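SxtG (Microseira wollei, PDB 6U1R) probably transfers an amidino group through a covalent amidino-cysteine intermediate, as an amidinotransferase of the saxitoxin biosynthetic pathway. Local coordinates at residues Met151-Tyr157 against Lys182-Asp187; Arg204-Glu209 against Lys230-Asn235; Gly223-Gln229 against Glu249-Ile255. All blocks are in the same frame, centred on the assembly; numbering follows the deposited sequence.

Following the chain from its N terminus, contact 1 comes first: the loop after strand 145-148 meets the loop after strand 176-179, closing a stretch that holds helix 164-172. Contact 2 opens only after contact 1 has closed, further along the same long loop, and closes around strands 219-222 and 225-229. Contacts 2 and 3 cross, because 223-229 falls between the two halves of contact 2 and 249-255 follows them. Contact 3 joins strands 225-229 and 251-255 around helix 236-245, and Gln229 runs straight into Lys230 of contact 2. Contacts 1 and 2 touch where Ala152 CB packs on Val207 CG1, 4.0 Å away; contacts 1 and 3 stay about 11 Å apart at their nearest atoms.

Contact 1 (Met151-Tyr157 against Lys182-Asp187); sequences MADRNRY and KPQLFD
The Tyr157 ring carries Lys182 CE over the centre of one face, 3.6 Å from the ring centroid, a CH-pi contact with the Lys182 ammonium beyond it in a cation-pi position. At the ring's edge, in its plane, lies Pro183 O, to which Tyr157 OH donates a 2.7 Å hydrogen bond. The Arg154 guanidinium is likewise met at its edge: NE and NH2 converge side-on on Leu185 O, while NH2 also reaches Asp187 OD1 at 3.0 Å in a nearly straight salt bridge (172°). The carboxylate plane is turned 44° from the guanidinium, and a water joins Arg154 NH1 to Asp187 OD1.

Lys182 bends at its last torsion (chi4 69°), which brings NZ, still over the ring face, to Tyr157 O, 2.8 Å away. One residue is thus gripped at both ends, its backbone carbonyl by the lysine and its hydroxyl by Pro183 O. Between these polar ends Leu185 CD1 fits against Tyr157 CD1 at 3.7 Å and against the aliphatic part of Arg154. Trp124 adds an edge-to-face partner for Tyr157, and Phe158 of the second subunit packs on that tyrosine.

Asp153 OD1 accepts from Asn155 N, an Asx turn that starts the short 3-10 turn carrying Arg154. Two loops are clasped here at the subunit interface, with Met151 beside Asp215, a predicted active-site residue.

Contact 2 (Arg204-Glu209 against Lys230-Asn235); sequences RFVVTE and KSHVTN
Phe205 leans on the backbone of Lys230-His232, and its CB begins the contact 3.2 Å from Ser231 O. CG lies over the Ser231 carbonyl group, and CD1 points at the face of His232, 3.7 Å from His232 CE1. Phe205 CD2 lies near Ser231 O and N, Phe205 CE1 comes near Ser231 CA, while CE2 and the tip CZ reach Lys230 O. Ser231 CA sits over the middle of the phenyl face, a CH-pi contact, and the two rings form a T-shaped pair with planes at 88° and centroids 5.0 Å apart. CG of Phe205 lies beside its own backbone N (chi1 -55°), which brings its CD1 edge to the imidazole face.

Two polar bonds fix the imidazole: His232 ND1 accepts from Val206 N at 3.1 Å, close to the ring plane, and His232 NE2 bonds to Pro260 O. Val207 CG1 presses on His232 O, a carbonyl buried without a polar partner in the model. At the other end Asn235 ND2 gives Thr208 O a 2.7 Å bond that is almost straight (173°) and lies in the amide plane. Glu209 OE2 accepts from Ser236 N, and one water connects it to Lys230 NZ.

Ser231 OG accepts from the backbone N of Val233 and Thr234, an ST turn and ST motif, and also bonds to Asp218. Asn235 OD1 takes Gly238 N, making this the N-cap of helix 236-245, with Val233 packed on the predicted active-site Asp215.

Contact 3 (Gly223-Gln229 against Glu249-Ile255); sequences GRDIFGQ and EYRIHII
Strands 225-229 and 251-255 run parallel, their short axes 4.5 Å apart and turned by 35°, as neighbours in a beta-alpha-beta unit whose crossover is helix 236-245. Their backbones trade bonds in the parallel pattern: Ile226 takes its N-H to Arg251 O and its carbonyl to His253 N (2.7 Å), and Gly228 repeats this with His253 O and Ile255 N. Arg224 O starts the series at Arg251 N.

On the face of Ile226 and Ile252, Ile226 CD1 rests 3.9 Å from Tyr250 CD1, and both isoleucines touch Phe219 of the adjoining strand. Just before the two strands begin, Arg224 NH1 makes a straight salt bridge of 2.6 Å to Glu249 OE1 and also reaches Glu249 O.

On the opposite face Phe227 and His253 lie side by side, their near-parallel rings slid apart with little overlap; Phe227 CD1 touches His253 CB. Asp225 is the hub there. Arg251, bent at chi3 (-73°), grips its carboxylate side-on, NE to OD1 and NH2 to OD2, and NH2 also bonds to Ser381. Asp225 OD1 has a second donor, His253 NE2, at 2.8 Å; it and Arg251 NE approach that oxygen from opposite faces of the carboxylate plane.

Contact 1 (Met151-Tyr157 against Lys182-Asp187)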
loop_
_atom_site.group_PDB
_atom_site.type_symbol
_atom_site.label_atom_id
_atom_site.label_comp_id
_atom_site.label_asym_id
_atom_site.label_seq_id
_atom_site.Cartn_x
_atom_site.Cartn_y
_atom_site.Cartn_z
ATOM N N MET A 151 5.942 -2.387 6.316
ATOM C CA MET A 151 6.895 -2.977 7.243
ATOM C C MET A 151 8.270 -2.323 7.162
ATOM O O MET A 151 8.771 -2.010 6.073
ATOM C CB MET A 151 6.997 -4.481 6.978
ATOM C CG MET A 151 5.644 -5.203 7.154
ATOM S SD MET A 151 5.753 -6.997 6.872
ATOM C CE MET A 151 6.454 -7.572 8.419
ATOM N N ALA A 152 8.886 -2.127 8.333
ATOM C CA ALA A 152 10.183 -1.439 8.403
ATOM C C ALA A 152 11.351 -2.315 7.969
ATOM O O ALA A 152 12.413 -1.783 7.602
ATOM C CB ALA A 152 10.434 -0.933 9.827
ATOM N N ASP A 153 11.188 -3.636 8.001
ATOM C CA ASP A 153 12.281 -4.549 7.674
ATOM C C ASP A 153 12.386 -4.712 6.157
ATOM O O ASP A 153 11.513 -5.312 5.512
ATOM C CB ASP A 153 12.062 -5.882 8.383
ATOM C CG ASP A 153 13.274 -6.795 8.293
ATOM O OD1 ASP A 153 13.971 -6.740 7.259
ATOM O OD2 ASP A 153 13.523 -7.559 9.251
ATOM N N ARG A 154 13.462 -4.152 5.585
ATOM C CA ARG A 154 13.704 -4.222 4.150
ATOM C C ARG A 154 13.603 -5.638 3.599
ATOM O O ARG A 154 13.107 -5.833 2.494
ATOM C CB ARG A 154 15.093 -3.651 3.836
ATOM C CG ARG A 154 15.219 -2.153 4.028
ATOM C CD ARG A 154 16.691 -1.769 4.013
ATOM N NE ARG A 154 16.885 -0.322 3.984
ATOM C CZ ARG A 154 18.014 0.285 4.339
ATOM N NH1 ARG A 154 19.061 -0.437 4.767
ATOM N NH2 ARG A 154 18.104 1.609 4.255
ATOM N N ASN A 155 14.101 -6.640 4.328
ATOM C CA ASN A 155 14.061 -7.994 3.783
ATOM C C ASN A 155 12.644 -8.534 3.661
ATOM O O ASN A 155 12.438 -9.548 2.987
ATOM C CB ASN A 155 14.896 -8.929 4.644
ATOM C CG ASN A 155 16.363 -8.593 4.600
ATOM O OD1 ASN A 155 16.818 -7.720 5.326
ATOM N ND2 ASN A 155 17.115 -9.270 3.719
ATOM N N ARG A 156 11.670 -7.901 4.309
ATOM C CA ARG A 156 10.282 -8.350 4.266
ATOM C C ARG A 156 9.422 -7.545 3.292
ATOM O O ARG A 156 8.203 -7.693 3.290
ATOM C CB ARG A 156 9.702 -8.309 5.693
ATOM C CG ARG A 156 10.619 -8.974 6.722
ATOM C CD ARG A 156 9.965 -9.115 8.087
ATOM N NE ARG A 156 8.947 -10.165 8.110
ATOM C CZ ARG A 156 8.327 -10.578 9.209
ATOM N NH1 ARG A 156 8.619 -10.032 10.378
ATOM N NH2 ARG A 156 7.437 -11.563 9.136
ATOM N N TYR A 157 10.048 -6.759 2.406
ATOM C CA TYR A 157 9.344 -5.847 1.501
ATOM C C TYR A 157 8.322 -6.558 0.624
ATOM O O TYR A 157 7.308 -5.959 0.234
ATOM C CB TYR A 157 10.367 -5.176 0.591
ATOM C CG TYR A 157 10.122 -3.729 0.197
ATOM C CD1 TYR A 157 9.954 -2.741 1.153
ATOM C CD2 TYR A 157 10.161 -3.352 -1.133
ATOM C CE1 TYR A 157 9.800 -1.418 0.780
ATOM C CE2 TYR A 157 10.014 -2.054 -1.517
ATOM C CZ TYR A 157 9.847 -1.081 -0.560
ATOM O OH TYR A 157 9.704 0.221 -1.001
ATOM N N LYS A 182 3.653 2.007 0.617
ATOM C CA LYS A 182 4.829 1.170 0.792
ATOM C C LYS A 182 6.005 2.064 1.165
ATOM O O LYS A 182 6.306 3.001 0.418
ATOM C CB LYS A 182 5.145 0.373 -0.489
ATOM C CG LYS A 182 6.109 -0.767 -0.237
ATOM C CD LYS A 182 5.986 -1.844 -1.292
ATOM C CE LYS A 182 6.494 -3.159 -0.775
ATOM N NZ LYS A 182 5.607 -3.717 0.275
ATOM N N PRO A 183 6.683 1.833 2.287
ATOM C CA PRO A 183 7.715 2.783 2.726
ATOM C C PRO A 183 8.951 2.715 1.845
ATOM O O PRO A 183 9.244 1.705 1.203
ATOM C CB PRO A 183 8.020 2.342 4.166
ATOM C CG PRO A 183 7.694 0.865 4.184
ATOM C CD PRO A 183 6.475 0.758 3.280
ATOM N N GLN A 184 9.693 3.827 1.842
ATOM C CA GLN A 184 10.934 3.937 1.085
ATOM C C GLN A 184 12.072 3.179 1.760
ATOM O O GLN A 184 12.942 2.624 1.075
ATOM C CB GLN A 184 11.325 5.414 0.925
ATOM C CG GLN A 184 10.323 6.249 0.143
ATOM C CD GLN A 184 10.810 7.668 -0.131
ATOM O OE1 GLN A 184 10.889 8.510 0.775
ATOM N NE2 GLN A 184 11.160 7.932 -1.372
ATOM N N LEU A 185 12.096 3.203 3.095
ATOM C CA LEU A 185 13.090 2.527 3.912
ATOM C C LEU A 185 14.499 3.033 3.595
ATOM O O LEU A 185 15.466 2.268 3.580
ATOM C CB LEU A 185 12.983 1.006 3.771
ATOM C CG LEU A 185 11.587 0.432 4.089
ATOM C CD1 LEU A 185 11.586 -1.115 4.077
ATOM C CD2 LEU A 185 11.093 0.947 5.429
ATOM N N PHE A 186 14.608 4.347 3.392
ATOM C CA PHE A 186 15.908 5.002 3.378
ATOM C C PHE A 186 16.619 4.832 4.723
ATOM O O PHE A 186 16.013 4.548 5.766
ATOM C CB PHE A 186 15.752 6.506 3.093
ATOM C CG PHE A 186 15.297 6.855 1.696
ATOM C CD1 PHE A 186 15.118 5.898 0.704
ATOM C CD2 PHE A 186 15.058 8.184 1.374
ATOM C CE1 PHE A 186 14.716 6.267 -0.579
ATOM C CE2 PHE A 186 14.667 8.550 0.099
ATOM C CZ PHE A 186 14.502 7.596 -0.875
ATOM N N ASP A 187 17.933 5.080 4.707
ATOM C CA ASP A 187 18.685 5.058 5.954
ATOM C C ASP A 187 18.072 5.975 7.009
ATOM O O ASP A 187 18.187 5.693 8.202
ATOM C CB ASP A 187 20.143 5.462 5.709
ATOM C CG ASP A 187 20.971 4.361 5.068
ATOM O OD1 ASP A 187 20.499 3.210 4.921
ATOM O OD2 ASP A 187 22.137 4.660 4.724
HETATM O O HOH W 1 6.317 -3.935 3.659
HETATM O O HOH W 2 21.657 0.675 5.697
HETATM O O HOH W 3 7.796 2.349 -1.940
#

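Contact 2 (Arg204-Glu209 against Lys230-Asn235)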
loop_
_atom_site.group_PDB
_atom_site.type_symbol
_atom_site.label_atom_id
_atom_site.label_comp_id
_atom_site.label_asym_id
_atom_site.label_seq_id
_atom_site.Cartn_x
_atom_site.Cartn_y
_atom_site.Cartn_z
ATOM N N ARG A 204 13.070 3.487 24.075
ATOM C CA ARG A 204 13.491 4.031 22.795
ATOM C C ARG A 204 13.754 2.847 21.879
ATOM O O ARG A 204 14.136 1.775 22.346
ATOM C CB ARG A 204 14.746 4.906 22.936
ATOM C CG ARG A 204 14.497 6.192 23.745
ATOM C CD ARG A 204 15.674 7.161 23.721
ATOM N NE ARG A 204 16.856 6.647 24.418
ATOM C CZ ARG A 204 17.785 5.877 23.854
ATOM N NH1 ARG A 204 17.666 5.524 22.579
ATOM N NH2 ARG A 204 18.832 5.459 24.567
ATOM N N PHE A 205 13.533 3.050 20.583
ATOM C CA PHE A 205 13.690 1.984 19.605
ATOM C C PHE A 205 14.442 2.502 18.395
ATOM O O PHE A 205 14.651 3.707 18.238
ATOM C CB PHE A 205 12.326 1.415 19.219
ATOM C CG PHE A 205 11.544 0.962 20.393
ATOM C CD1 PHE A 205 11.877 -0.213 21.037
ATOM C CD2 PHE A 205 10.509 1.728 20.883
ATOM C CE1 PHE A 205 11.184 -0.625 22.147
ATOM C CE2 PHE A 205 9.809 1.324 22.005
ATOM C CZ PHE A 205 10.144 0.145 22.631
ATOM N N VAL A 206 14.830 1.568 17.516
ATOM C CA VAL A 206 15.749 1.898 16.423
ATOM C C VAL A 206 15.071 2.663 15.283
ATOM O O VAL A 206 15.735 3.442 14.590
ATOM C CB VAL A 206 16.443 0.622 15.907
ATOM C CG1 VAL A 206 15.471 -0.283 15.205
ATOM C CG2 VAL A 206 17.613 0.965 14.992
ATOM N N VAL A 207 13.766 2.472 15.044
ATOM C CA VAL A 207 13.127 3.229 13.968
ATOM C C VAL A 207 12.923 4.673 14.401
ATOM O O VAL A 207 12.728 4.980 15.593
ATOM C CB VAL A 207 11.790 2.622 13.499
ATOM C CG1 VAL A 207 12.027 1.408 12.592
ATOM C CG2 VAL A 207 10.891 2.303 14.657
ATOM N N THR A 208 12.986 5.564 13.418
ATOM C CA THR A 208 12.822 7.001 13.578
ATOM C C THR A 208 11.396 7.379 13.199
ATOM O O THR A 208 10.523 6.510 13.036
ATOM C CB THR A 208 13.814 7.761 12.695
ATOM O OG1 THR A 208 13.447 7.562 11.320
ATOM C CG2 THR A 208 15.234 7.276 12.917
ATOM N N GLU A 209 11.155 8.684 13.022
ATOM C CA GLU A 209 9.871 9.192 12.539
ATOM C C GLU A 209 9.957 9.720 11.110
ATOM O O GLU A 209 9.219 10.630 10.723
ATOM C CB GLU A 209 9.340 10.271 13.485
ATOM C CG GLU A 209 9.003 9.744 14.895
ATOM C CD GLU A 209 7.902 8.684 14.898
ATOM O OE1 GLU A 209 6.985 8.768 14.055
ATOM O OE2 GLU A 209 7.951 7.781 15.769
ATOM N N LYS A 230 4.599 0.994 20.356
ATOM C CA LYS A 230 5.823 1.294 19.621
ATOM C C LYS A 230 6.838 0.166 19.828
ATOM O O LYS A 230 6.821 -0.522 20.846
ATOM C CB LYS A 230 6.407 2.629 20.095
ATOM C CG LYS A 230 5.528 3.857 19.762
ATOM C CD LYS A 230 6.175 5.178 20.206
ATOM C CE LYS A 230 7.199 5.648 19.186
ATOM N NZ LYS A 230 7.821 6.918 19.612
ATOM N N SER A 231 7.713 -0.038 18.848
ATOM C CA SER A 231 8.676 -1.140 18.897
ATOM C C SER A 231 9.839 -0.811 17.976
ATOM O O SER A 231 9.922 0.288 17.431
ATOM C CB SER A 231 8.029 -2.463 18.476
ATOM O OG SER A 231 7.793 -2.430 17.093
ATOM N N HIS A 232 10.743 -1.778 17.789
ATOM C CA HIS A 232 11.817 -1.564 16.826
ATOM C C HIS A 232 11.344 -1.497 15.379
ATOM O O HIS A 232 12.162 -1.150 14.527
ATOM C CB HIS A 232 12.880 -2.633 16.984
ATOM C CG HIS A 232 13.687 -2.458 18.231
ATOM N ND1 HIS A 232 14.440 -1.329 18.467
ATOM C CD2 HIS A 232 13.825 -3.237 19.330
ATOM C CE1 HIS A 232 15.032 -1.431 19.642
ATOM N NE2 HIS A 232 14.679 -2.582 20.188
ATOM N N VAL A 233 10.075 -1.784 15.072
ATOM C CA VAL A 233 9.575 -1.648 13.710
ATOM C C VAL A 233 8.353 -0.736 13.586
ATOM O O VAL A 233 8.047 -0.309 12.464
ATOM C CB VAL A 233 9.265 -3.027 13.079
ATOM C CG1 VAL A 233 10.525 -3.874 13.015
ATOM C CG2 VAL A 233 8.157 -3.740 13.845
ATOM N N THR A 234 7.658 -0.401 14.671
ATOM C CA THR A 234 6.427 0.388 14.617
ATOM C C THR A 234 6.691 1.741 15.274
ATOM O O THR A 234 7.053 1.788 16.451
ATOM C CB THR A 234 5.280 -0.346 15.321
ATOM O OG1 THR A 234 4.943 -1.532 14.581
ATOM C CG2 THR A 234 4.038 0.532 15.406
ATOM N N ASN A 235 6.536 2.827 14.514
ATOM C CA ASN A 235 6.764 4.170 15.026
ATOM C C ASN A 235 5.455 4.940 15.172
ATOM O O ASN A 235 4.359 4.431 14.919
ATOM C CB ASN A 235 7.773 4.934 14.146
ATOM C CG ASN A 235 7.289 5.170 12.724
ATOM O OD1 ASN A 235 6.187 4.774 12.335
ATOM N ND2 ASN A 235 8.130 5.812 11.929
HETATM O O HOH W 4 9.761 7.443 17.750
#

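Contact 3 (Gly223-Gln229 against Glu249-Ile255)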
loop_
_atom_site.group_PDB
_atom_site.type_symbol
_atom_site.label_atom_id
_atom_site.label_comp_id
_atom_site.label_asym_id
_atom_site.label_seq_id
_atom_site.Cartn_x
_atom_site.Cartn_y
_atom_site.Cartn_z
ATOM N N GLY A 223 -12.519 -5.696 19.232
ATOM C CA GLY A 223 -13.651 -4.981 18.648
ATOM C C GLY A 223 -13.276 -3.556 18.312
ATOM O O GLY A 223 -12.272 -3.303 17.633
ATOM N N ARG A 224 -14.078 -2.600 18.796
ATOM C CA ARG A 224 -13.838 -1.194 18.501
ATOM C C ARG A 224 -12.555 -0.652 19.134
ATOM O O ARG A 224 -12.103 0.429 18.737
ATOM C CB ARG A 224 -15.015 -0.336 18.978
ATOM C CG ARG A 224 -16.277 -0.495 18.156
ATOM C CD ARG A 224 -17.263 0.633 18.395
ATOM N NE ARG A 224 -18.487 0.437 17.613
ATOM C CZ ARG A 224 -18.688 0.882 16.378
ATOM N NH1 ARG A 224 -17.752 1.575 15.742
ATOM N NH2 ARG A 224 -19.852 0.636 15.770
ATOM N N ASP A 225 -11.960 -1.370 20.081
ATOM C CA ASP A 225 -10.738 -0.943 20.751
ATOM C C ASP A 225 -9.611 -1.890 20.368
ATOM O O ASP A 225 -9.755 -3.114 20.485
ATOM C CB ASP A 225 -10.940 -0.897 22.266
ATOM C CG ASP A 225 -11.987 0.105 22.653
ATOM O OD1 ASP A 225 -11.668 1.310 22.637
ATOM O OD2 ASP A 225 -13.138 -0.309 22.927
ATOM N N ILE A 226 -8.503 -1.310 19.891
ATOM C CA ILE A 226 -7.309 -2.025 19.454
ATOM C C ILE A 226 -6.130 -1.529 20.294
ATOM O O ILE A 226 -6.017 -0.328 20.573
ATOM C CB ILE A 226 -7.068 -1.792 17.943
ATOM C CG1 ILE A 226 -8.193 -2.417 17.110
ATOM C CG2 ILE A 226 -5.709 -2.352 17.493
ATOM C CD1 ILE A 226 -8.243 -1.932 15.680
ATOM N N PHE A 227 -5.279 -2.443 20.730
ATOM C CA PHE A 227 -4.118 -2.098 21.548
ATOM C C PHE A 227 -2.846 -2.314 20.742
ATOM O O PHE A 227 -2.692 -3.354 20.097
ATOM C CB PHE A 227 -4.101 -2.927 22.826
ATOM C CG PHE A 227 -5.278 -2.655 23.700
ATOM C CD1 PHE A 227 -5.234 -1.632 24.632
ATOM C CD2 PHE A 227 -6.453 -3.357 23.539
ATOM C CE1 PHE A 227 -6.323 -1.344 25.415
ATOM C CE2 PHE A 227 -7.557 -3.062 24.331
ATOM C CZ PHE A 227 -7.480 -2.048 25.263
ATOM N N GLY A 228 -1.944 -1.330 20.776
ATOM C CA GLY A 228 -0.677 -1.439 20.078
ATOM C C GLY A 228 0.462 -0.949 20.951
ATOM O O GLY A 228 0.252 -0.471 22.070
ATOM N N GLN A 229 1.672 -1.085 20.420
ATOM C CA GLN A 229 2.865 -0.544 21.056
ATOM C C GLN A 229 3.804 -0.009 19.984
ATOM O O GLN A 229 3.825 -0.503 18.858
ATOM C CB GLN A 229 3.607 -1.614 21.879
ATOM C CG GLN A 229 4.043 -2.802 21.011
ATOM C CD GLN A 229 4.910 -3.825 21.721
ATOM O OE1 GLN A 229 5.003 -3.845 22.954
ATOM N NE2 GLN A 229 5.555 -4.699 20.934
ATOM N N GLU A 249 -14.574 4.031 13.054
ATOM C CA GLU A 249 -15.175 2.985 13.872
ATOM C C GLU A 249 -14.295 2.475 15.005
ATOM O O GLU A 249 -14.828 1.814 15.903
ATOM C CB GLU A 249 -15.576 1.773 13.010
ATOM C CG GLU A 249 -16.462 2.072 11.788
ATOM C CD GLU A 249 -17.860 2.563 12.143
ATOM O OE1 GLU A 249 -18.262 2.497 13.323
ATOM O OE2 GLU A 249 -18.563 3.034 11.224
ATOM N N TYR A 250 -12.989 2.766 15.013
ATOM C CA TYR A 250 -12.053 2.123 15.927
ATOM C C TYR A 250 -11.244 3.154 16.701
ATOM O O TYR A 250 -10.990 4.269 16.233
ATOM C CB TYR A 250 -11.081 1.192 15.169
ATOM C CG TYR A 250 -11.786 0.053 14.509
ATOM C CD1 TYR A 250 -11.994 -1.137 15.184
ATOM C CD2 TYR A 250 -12.287 0.174 13.218
ATOM C CE1 TYR A 250 -12.664 -2.196 14.588
ATOM C CE2 TYR A 250 -12.947 -0.877 12.607
ATOM C CZ TYR A 250 -13.142 -2.058 13.310
ATOM O OH TYR A 250 -13.802 -3.100 12.710
ATOM N N ARG A 251 -10.836 2.751 17.895
ATOM C CA ARG A 251 -9.954 3.527 18.750
ATOM C C ARG A 251 -8.728 2.679 19.043
ATOM O O ARG A 251 -8.866 1.532 19.480
ATOM C CB ARG A 251 -10.650 3.901 20.062
ATOM C CG ARG A 251 -11.975 4.632 19.884
ATOM C CD ARG A 251 -12.776 4.658 21.188
ATOM N NE ARG A 251 -13.364 3.354 21.541
ATOM C CZ ARG A 251 -14.665 3.045 21.474
ATOM N NH1 ARG A 251 -15.563 3.932 21.054
ATOM N NH2 ARG A 251 -15.084 1.836 21.843
ATOM N N ILE A 252 -7.540 3.245 18.825
ATOM C CA ILE A 252 -6.277 2.553 19.085
ATOM C C ILE A 252 -5.631 3.114 20.344
ATOM O O ILE A 252 -5.400 4.327 20.449
ATOM C CB ILE A 252 -5.316 2.680 17.894
ATOM C CG1 ILE A 252 -6.026 2.223 16.616
ATOM C CG2 ILE A 252 -4.026 1.887 18.182
ATOM C CD1 ILE A 252 -5.119 2.091 15.422
ATOM N N HIS A 253 -5.302 2.218 21.274
ATOM C CA HIS A 253 -4.699 2.552 22.559
ATOM C C HIS A 253 -3.271 2.035 22.556
ATOM O O HIS A 253 -3.038 0.893 22.165
ATOM C CB HIS A 253 -5.476 1.904 23.699
ATOM C CG HIS A 253 -6.938 2.206 23.663
ATOM N ND1 HIS A 253 -7.488 3.301 24.298
ATOM C CD2 HIS A 253 -7.958 1.574 23.039
ATOM C CE1 HIS A 253 -8.794 3.317 24.077
ATOM N NE2 HIS A 253 -9.104 2.282 23.314
ATOM N N ILE A 254 -2.326 2.855 22.992
ATOM C CA ILE A 254 -0.909 2.507 22.913
ATOM C C ILE A 254 -0.415 2.190 24.317
ATOM O O ILE A 254 -0.544 3.023 25.222
ATOM C CB ILE A 254 -0.098 3.640 22.267
ATOM C CG1 ILE A 254 -0.588 3.870 20.830
ATOM C CG2 ILE A 254 1.401 3.332 22.288
ATOM C CD1 ILE A 254 -0.547 2.590 19.917
ATOM N N ILE A 255 0.137 0.987 24.503
ATOM C CA ILE A 255 0.742 0.611 25.776
ATOM C C ILE A 255 2.239 0.892 25.718
ATOM O O ILE A 255 2.834 0.986 24.644
ATOM C CB ILE A 255 0.496 -0.867 26.143
ATOM C CG1 ILE A 255 1.292 -1.796 25.222
ATOM C CG2 ILE A 255 -0.995 -1.197 26.105
ATOM C CD1 ILE A 255 1.557 -3.139 25.804
#